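Local coordinates for oxalate--CoA ligase (Arabidopsis thaliana, PDB 5IE2), which is an AMP-binding enzyme of the ANL superfamily and holds adenosine-5'-triphosphate in a pocket of this structure, at residues Ala242-Phe245 and Trp246-Lys250; Asn193-Val197 and Tyr198-Glu202; Val295-Ser298 and Arg299-Ala303. One frame throughout, in Å; residues are numbered along the deposited sequence.

Along the chain from the N terminus the order is interaction 2, interaction 1, interaction 3. Each is local and closes no long loop, and because each ends before the next begins, none nests or crosses. Interaction 2 ends helix 184-198 and starts the loop to strand 205-207. Interaction 1 lies in helix 242-251, whose D248 and M249 touch V207 of that strand. Interaction 3 is in helix 294-304, between strands 284-287 and 308-314, the sheet that Y198 of interaction 2 also meets. Interactions 1 and 3 approach to about 7 Å between nearest atoms without touching; helix 261-273 links them, meeting F245 and W246 as well as R299 and L300.

Interaction 1: residues Ala242-Phe245 and Trp246-Lys250; sequences ATTF and WPDMK
F245 meets M249 and W246 through two different torsions: the phenyl CG stands anti to its own backbone N (chi1 177°), whereas CG of M249 is anti to its carbonyl carbon. That first torsion of M249 sets CG over one face of the phenyl ring, and bends at chi2 and chi3 then bring SD back beside it. M249 CG sits 3.8 Å from the F245 ring centroid, offset toward the rim, which makes a CH-pi contact; its SD lies farther to the side, 4.4 Å from the same centroid and 45° off the normal, an oblique Met-aromatic contact. W246 is met differently. An edge of F245 points at the indole face, with the planes inclined at 62°, and F245 CE2 comes within 3.6 Å of W246 CE2. The pair is therefore edge-to-face. Y257 turns a further edge-to-face pair to F245, and Y279 one to W246.

The backbone supplies the frame: D248 N donates to T244 O (3.0 Å) and M249 N to F245 O (2.9 Å). P247 has no N-H, and its CD packs 3.4 Å from T244 O, which coincides with a kink in the helix. One water gives a hydrogen to A242 O and accepts one from W246 N; a second bridges T244 OG1 and D248 OD2, donating a hydrogen to OD2 at 2.6 Å. D248 OD1 bonds to S26 OG. Chemically, then, the helix has two sides: CH-pi, Met-aromatic and edge-to-face contacts, consistent with dispersion and weak ring electrostatics, make up the buried one, while water-mediated and direct hydrogen bonds share out the two D248 carboxylate oxygens.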
loop_
_atom_site.group_PDB
_atom_site.type_symbol
_atom_site.label_atom_id
_atom_site.label_comp_id
_atom_site.label_asym_id
_atom_site.label_seq_id
_atom_site.Cartn_x
_atom_site.Cartn_y
_atom_site.Cartn_z
ATOM N N ALA A 242 3.172 -16.004 -7.850
ATOM C CA ALA A 242 4.488 -16.419 -7.341
ATOM C C ALA A 242 5.327 -17.111 -8.441
ATOM O O ALA A 242 6.566 -17.073 -8.445
ATOM C CB ALA A 242 4.336 -17.341 -6.137
ATOM N N THR A 243 4.653 -17.726 -9.398
ATOM C CA THR A 243 5.393 -18.486 -10.404
ATOM C C THR A 243 6.011 -17.583 -11.458
ATOM O O THR A 243 7.036 -17.934 -12.025
ATOM C CB THR A 243 4.494 -19.565 -11.069
ATOM O OG1 THR A 243 3.422 -18.945 -11.771
ATOM C CG2 THR A 243 3.897 -20.395 -10.027
ATOM N N THR A 244 5.405 -16.438 -11.769
ATOM C CA THR A 244 6.005 -15.606 -12.811
ATOM C C THR A 244 6.838 -14.448 -12.268
ATOM O O THR A 244 7.442 -13.728 -13.050
ATOM C CB THR A 244 4.955 -15.002 -13.745
ATOM O OG1 THR A 244 4.079 -14.156 -12.992
ATOM C CG2 THR A 244 4.147 -16.134 -14.451
ATOM N N PHE A 245 6.840 -14.273 -10.943
ATOM C CA PHE A 245 7.509 -13.106 -10.312
ATOM C C PHE A 245 8.973 -12.989 -10.709
ATOM O O PHE A 245 9.389 -11.951 -11.251
ATOM C CB PHE A 245 7.380 -13.185 -8.777
ATOM C CG PHE A 245 8.098 -12.073 -8.064
ATOM C CD1 PHE A 245 7.747 -10.752 -8.338
ATOM C CD2 PHE A 245 9.135 -12.335 -7.172
ATOM C CE1 PHE A 245 8.396 -9.679 -7.707
ATOM C CE2 PHE A 245 9.806 -11.256 -6.527
ATOM C CZ PHE A 245 9.432 -9.938 -6.808
ATOM N N TRP A 246 9.784 -14.018 -10.414
ATOM C CA TRP A 246 11.200 -13.893 -10.672
ATOM C C TRP A 246 11.510 -13.914 -12.161
ATOM O O TRP A 246 12.405 -13.198 -12.569
ATOM C CB TRP A 246 12.014 -14.973 -9.946
ATOM C CG TRP A 246 12.091 -14.662 -8.427
ATOM C CD1 TRP A 246 11.528 -15.385 -7.419
ATOM C CD2 TRP A 246 12.747 -13.547 -7.809
ATOM N NE1 TRP A 246 11.788 -14.797 -6.198
ATOM C CE2 TRP A 246 12.529 -13.658 -6.412
ATOM C CE3 TRP A 246 13.506 -12.474 -8.298
ATOM C CZ2 TRP A 246 13.057 -12.741 -5.496
ATOM C CZ3 TRP A 246 14.017 -11.541 -7.390
ATOM C CH2 TRP A 246 13.798 -11.688 -5.997
ATOM N N PRO A 247 10.780 -14.720 -12.957
ATOM C CA PRO A 247 11.036 -14.551 -14.408
ATOM C C PRO A 247 10.812 -13.124 -14.928
ATOM O O PRO A 247 11.601 -12.652 -15.768
ATOM C CB PRO A 247 10.061 -15.534 -15.038
ATOM C CG PRO A 247 10.040 -16.673 -14.038
ATOM C CD PRO A 247 10.033 -15.975 -12.691
ATOM N N ASP A 248 9.761 -12.460 -14.442
ATOM C CA ASP A 248 9.523 -11.057 -14.808
ATOM C C ASP A 248 10.600 -10.125 -14.264
ATOM O O ASP A 248 11.030 -9.201 -14.970
ATOM C CB ASP A 248 8.152 -10.586 -14.326
ATOM C CG ASP A 248 6.996 -11.078 -15.221
ATOM O OD1 ASP A 248 7.276 -11.574 -16.345
ATOM O OD2 ASP A 248 5.819 -10.967 -14.794
ATOM N N MET A 249 11.013 -10.347 -13.016
ATOM C CA MET A 249 12.041 -9.493 -12.413
ATOM C C MET A 249 13.330 -9.605 -13.225
ATOM O O MET A 249 14.044 -8.615 -13.397
ATOM C CB MET A 249 12.318 -9.887 -10.958
ATOM C CG MET A 249 11.145 -9.621 -9.992
ATOM S SD MET A 249 11.049 -7.854 -9.469
ATOM C CE MET A 249 12.471 -7.767 -8.318
ATOM N N LYS A 250 13.664 -10.835 -13.671
ATOM C CA LYS A 250 14.889 -10.970 -14.470
ATOM C C LYS A 250 14.749 -10.346 -15.836
ATOM O O LYS A 250 15.600 -9.547 -16.260
ATOM C CB LYS A 250 15.289 -12.456 -14.647
ATOM C CG LYS A 250 15.710 -13.099 -13.389
ATOM C CD LYS A 250 15.955 -14.601 -13.733
ATOM C CE LYS A 250 15.629 -15.484 -12.583
ATOM N NZ LYS A 250 16.209 -16.852 -12.850
HETATM O O HOH W 1 9.033 -16.647 -9.455
HETATM O O HOH W 2 4.937 -11.558 -12.424
#

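Interaction 2: residues Asn193-Val197 and Tyr198-Glu202; sequences NIKAV and YKLTE
V197 and Y198 lie side by side; methyl CG1 of V197 is the bump and the flat face of the tyrosine ring receives it. CG1 stands over the ring's centre, 3.6 Å from the Y198 centroid and only 12° off the normal, a CH-pi contact. Rotation of V197 sets CG1 between its backbone N and carbonyl carbon (chi1 67°), which turns that methyl onto the ring. At the ring's edge, in its plane, comes a second bump, I194 CG2, 3.9 Å from Y198 CD2. The same methyl reaches L200 CD1 at 4.3 Å, so one branch of I194 fills the angle between tyrosine and leucine. L200 points back toward the last turn, its CB 4.3 Å from K195 CG.

Beyond the ring's edge, Y198 OH bonds to R286 and S323, and F284 stacks on the ring. The chain turns off the helix at K199, whose phi is positive (45°). L200 N donates to K195 O at 3.0 Å, in the carbonyl plane on a lone pair; K199 N donates to A196 O at 3.2 Å from well above that carbonyl's plane. The salt bridges of K199 NZ to E328 and E329 hold the far end of its extended chain. Accompanied by the K195-L200 side-chain contact, the two bonds back into the final turn and the left-handed conformation of K199 make this the Schellman motif that ends helix 184-198.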
loop_
_atom_site.group_PDB
_atom_site.type_symbol
_atom_site.label_atom_id
_atom_site.label_comp_id
_atom_site.label_asym_id
_atom_site.label_seq_id
_atom_site.Cartn_x
_atom_site.Cartn_y
_atom_site.Cartn_z
ATOM N N ASN A 193 9.224 12.073 -1.628
ATOM C CA ASN A 193 9.756 11.399 -0.429
ATOM C C ASN A 193 10.294 9.962 -0.692
ATOM O O ASN A 193 11.378 9.592 -0.238
ATOM C CB ASN A 193 8.662 11.302 0.638
ATOM C CG ASN A 193 8.257 12.661 1.187
ATOM O OD1 ASN A 193 9.016 13.665 1.127
ATOM N ND2 ASN A 193 7.078 12.688 1.766
ATOM N N ILE A 194 9.489 9.204 -1.418
ATOM C CA ILE A 194 9.814 7.812 -1.735
ATOM C C ILE A 194 11.032 7.779 -2.662
ATOM O O ILE A 194 12.006 7.079 -2.394
ATOM C CB ILE A 194 8.582 7.092 -2.381
ATOM C CG1 ILE A 194 7.428 7.056 -1.358
ATOM C CG2 ILE A 194 8.982 5.659 -2.905
ATOM C CD1 ILE A 194 6.032 6.699 -1.978
ATOM N N LYS A 195 11.035 8.627 -3.687
ATOM C CA LYS A 195 12.210 8.675 -4.551
ATOM C C LYS A 195 13.468 9.066 -3.781
ATOM O O LYS A 195 14.561 8.538 -4.036
ATOM C CB LYS A 195 12.037 9.759 -5.636
ATOM C CG LYS A 195 11.126 9.420 -6.714
ATOM C CD LYS A 195 11.373 10.446 -7.879
ATOM C CE LYS A 195 11.320 11.868 -7.402
ATOM N NZ LYS A 195 11.629 12.829 -8.462
ATOM N N ALA A 196 13.312 9.989 -2.829
ATOM C CA ALA A 196 14.474 10.473 -2.122
ATOM C C ALA A 196 15.055 9.400 -1.220
ATOM O O ALA A 196 16.301 9.162 -1.253
ATOM C CB ALA A 196 14.150 11.796 -1.298
ATOM N N VAL A 197 14.228 8.773 -0.385
ATOM C CA VAL A 197 14.808 7.856 0.596
ATOM C C VAL A 197 15.376 6.576 -0.071
ATOM O O VAL A 197 16.324 6.011 0.442
ATOM C CB VAL A 197 13.788 7.485 1.725
ATOM C CG1 VAL A 197 12.641 6.673 1.160
ATOM C CG2 VAL A 197 14.496 6.771 2.931
ATOM N N TYR A 198 14.841 6.152 -1.218
ATOM C CA TYR A 198 15.414 4.972 -1.885
ATOM C C TYR A 198 16.368 5.358 -3.012
ATOM O O TYR A 198 16.853 4.478 -3.696
ATOM C CB TYR A 198 14.285 4.026 -2.398
ATOM C CG TYR A 198 13.384 3.637 -1.235
ATOM C CD1 TYR A 198 13.909 3.009 -0.115
ATOM C CD2 TYR A 198 12.044 3.970 -1.238
ATOM C CE1 TYR A 198 13.100 2.707 0.982
ATOM C CE2 TYR A 198 11.236 3.674 -0.161
ATOM C CZ TYR A 198 11.769 3.050 0.925
ATOM O OH TYR A 198 10.931 2.821 1.983
ATOM N N LYS A 199 16.611 6.666 -3.193
ATOM C CA LYS A 199 17.402 7.175 -4.331
ATOM C C LYS A 199 16.996 6.509 -5.621
ATOM O O LYS A 199 17.836 5.987 -6.347
ATOM C CB LYS A 199 18.902 6.975 -4.083
ATOM C CG LYS A 199 19.368 7.729 -2.862
ATOM C CD LYS A 199 20.917 7.598 -2.703
ATOM C CE LYS A 199 21.351 8.256 -1.411
ATOM N NZ LYS A 199 22.841 8.073 -1.316
ATOM N N LEU A 200 15.696 6.523 -5.923
ATOM C CA LEU A 200 15.220 5.986 -7.204
ATOM C C LEU A 200 15.742 6.875 -8.320
ATOM O O LEU A 200 15.705 8.118 -8.185
ATOM C CB LEU A 200 13.677 5.947 -7.267
ATOM C CG LEU A 200 13.025 5.008 -6.212
ATOM C CD1 LEU A 200 11.483 5.099 -6.399
ATOM C CD2 LEU A 200 13.496 3.547 -6.332
ATOM N N THR A 201 16.227 6.261 -9.393
ATOM C CA THR A 201 16.653 7.021 -10.566
ATOM C C THR A 201 16.142 6.354 -11.820
ATOM O O THR A 201 15.480 5.320 -11.769
ATOM C CB THR A 201 18.182 7.147 -10.675
ATOM O OG1 THR A 201 18.736 5.870 -11.024
ATOM C CG2 THR A 201 18.783 7.646 -9.359
ATOM N N GLU A 202 16.496 6.927 -12.973
ATOM C CA GLU A 202 15.916 6.418 -14.206
ATOM C C GLU A 202 16.446 5.032 -14.563
ATOM O O GLU A 202 15.901 4.382 -15.471
ATOM C CB GLU A 202 16.181 7.407 -15.358
ATOM C CG GLU A 202 17.688 7.524 -15.711
ATOM C CD GLU A 202 18.485 8.556 -14.876
ATOM O OE1 GLU A 202 18.040 9.024 -13.797
ATOM O OE2 GLU A 202 19.610 8.922 -15.316
HETATM O O HOH W 3 16.703 9.869 -6.356
#

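Interaction 3: residues Val295-Ser298 and Arg299-Ala303; sequences VILS and RLEEA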
loop_
_atom_site.group_PDB
_atom_site.type_symbol
_atom_site.label_atom_id
_atom_site.label_comp_id
_atom_site.label_asym_id
_atom_site.label_seq_id
_atom_site.Cartn_x
_atom_site.Cartn_y
_atom_site.Cartn_z
ATOM N N VAL A 295 12.470 -12.246 11.766
ATOM C CA VAL A 295 12.856 -13.542 11.160
ATOM C C VAL A 295 12.526 -13.548 9.649
ATOM O O VAL A 295 13.285 -14.108 8.819
ATOM C CB VAL A 295 12.192 -14.695 11.905
ATOM C CG1 VAL A 295 10.679 -14.734 11.662
ATOM C CG2 VAL A 295 12.859 -16.049 11.503
ATOM N N ILE A 296 11.446 -12.871 9.240
ATOM C CA ILE A 296 11.168 -12.771 7.809
ATOM C C ILE A 296 12.204 -11.883 7.118
ATOM O O ILE A 296 12.643 -12.168 5.994
ATOM C CB ILE A 296 9.754 -12.233 7.524
ATOM C CG1 ILE A 296 8.691 -13.084 8.256
ATOM C CG2 ILE A 296 9.516 -12.142 5.996
ATOM C CD1 ILE A 296 8.860 -14.662 7.943
ATOM N N LEU A 297 12.595 -10.795 7.782
ATOM C CA LEU A 297 13.652 -9.950 7.223
ATOM C C LEU A 297 14.927 -10.798 6.963
ATOM O O LEU A 297 15.501 -10.766 5.835
ATOM C CB LEU A 297 13.944 -8.763 8.182
ATOM C CG LEU A 297 14.967 -7.729 7.679
ATOM C CD1 LEU A 297 14.670 -6.348 8.336
ATOM C CD2 LEU A 297 16.406 -8.111 7.985
ATOM N N SER A 298 15.359 -11.550 7.989
ATOM C CA SER A 298 16.533 -12.440 7.871
ATOM C C SER A 298 16.386 -13.395 6.733
ATOM O O SER A 298 17.334 -13.621 5.950
ATOM C CB SER A 298 16.734 -13.274 9.154
ATOM O OG SER A 298 17.128 -12.395 10.164
ATOM N N ARG A 299 15.233 -14.037 6.680
ATOM C CA ARG A 299 15.030 -15.027 5.609
ATOM C C ARG A 299 15.119 -14.405 4.224
ATOM O O ARG A 299 15.658 -15.023 3.308
ATOM C CB ARG A 299 13.687 -15.736 5.759
ATOM C CG ARG A 299 13.670 -16.691 6.943
ATOM C CD ARG A 299 12.296 -17.295 7.183
ATOM N NE ARG A 299 12.294 -18.047 8.476
ATOM C CZ ARG A 299 11.196 -18.465 9.092
ATOM N NH1 ARG A 299 10.022 -18.284 8.512
ATOM N NH2 ARG A 299 11.270 -19.047 10.291
ATOM N N LEU A 300 14.586 -13.180 4.062
ATOM C CA LEU A 300 14.664 -12.530 2.773
ATOM C C LEU A 300 16.097 -12.149 2.401
ATOM O O LEU A 300 16.481 -12.305 1.227
ATOM C CB LEU A 300 13.765 -11.262 2.762
ATOM C CG LEU A 300 12.248 -11.409 2.684
ATOM C CD1 LEU A 300 11.535 -10.044 3.049
ATOM C CD2 LEU A 300 11.800 -11.867 1.257
ATOM N N GLU A 301 16.863 -11.589 3.353
ATOM C CA GLU A 301 18.242 -11.190 3.038
ATOM C C GLU A 301 19.043 -12.467 2.710
ATOM O O GLU A 301 19.877 -12.446 1.808
ATOM C CB GLU A 301 18.907 -10.418 4.186
ATOM C CG GLU A 301 18.190 -9.085 4.400
ATOM C CD GLU A 301 18.932 -8.123 5.299
ATOM O OE1 GLU A 301 19.773 -8.588 6.122
ATOM O OE2 GLU A 301 18.624 -6.901 5.193
ATOM N N GLU A 302 18.764 -13.574 3.410
ATOM C CA GLU A 302 19.521 -14.807 3.126
ATOM C C GLU A 302 19.158 -15.419 1.778
ATOM O O GLU A 302 20.019 -15.940 1.050
ATOM C CB GLU A 302 19.275 -15.842 4.220
ATOM C CG GLU A 302 20.088 -17.120 4.020
ATOM C CD GLU A 302 21.583 -16.844 4.139
ATOM O OE1 GLU A 302 22.000 -16.323 5.201
ATOM O OE2 GLU A 302 22.331 -17.110 3.164
ATOM N N ALA A 303 17.875 -15.389 1.450
ATOM C CA ALA A 303 17.396 -16.004 0.212
ATOM C C ALA A 303 17.861 -15.215 -0.994
ATOM O O ALA A 303 18.299 -15.816 -1.978
ATOM C CB ALA A 303 15.891 -16.090 0.205
#
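V295, I296 and L297 each reach one turn ahead, to R299, L300 and E301, along helix 294-304, the helical part of the beta-alpha-beta unit made with strands 284-287 and 308-314.

The backbone bonds come first. Four successive N-H groups donate to the carbonyls four residues earlier, R299 N to V295 O, L300 N to I296 O, E301 N to L297 O and E302 N to S298 O, every one at 2.9 Å. Their N-H...O angles, from 156° for E302 N to S298 O up to 164° for E301 N to L297 O, confirm uninterrupted alpha-helical geometry.

Apolar contacts form the second group. I296 CG2 approaches L300 CD1 at 4.1 Å, the two chains passing at a slant on the buried side, where L300 also packs on H264 and L268 of helix 261-273. L297 reaches V308 of the following strand.

In the third group, alkyl carbons lie against charged heads. V295 and R299 run alongside each other, and V295 CG2, anti to its backbone N, comes over one face of the guanidinium, 3.6 Å from R299 NH2. I296 CD1 touches R299 NH1 at 3.8 Å, obliquely. R299 is extended from CG to NE, which carries the planar head back past V295; its NH2 also makes a weak hydrogen bond to L431 O.

The E301 carboxylate is held elsewhere: its OE2 bonds to both H332 NE2 and V308 N. An extended chain beyond CG brings that head alongside the leucine, placing E301 CD 3.7 Å from methyl CD2 of L297.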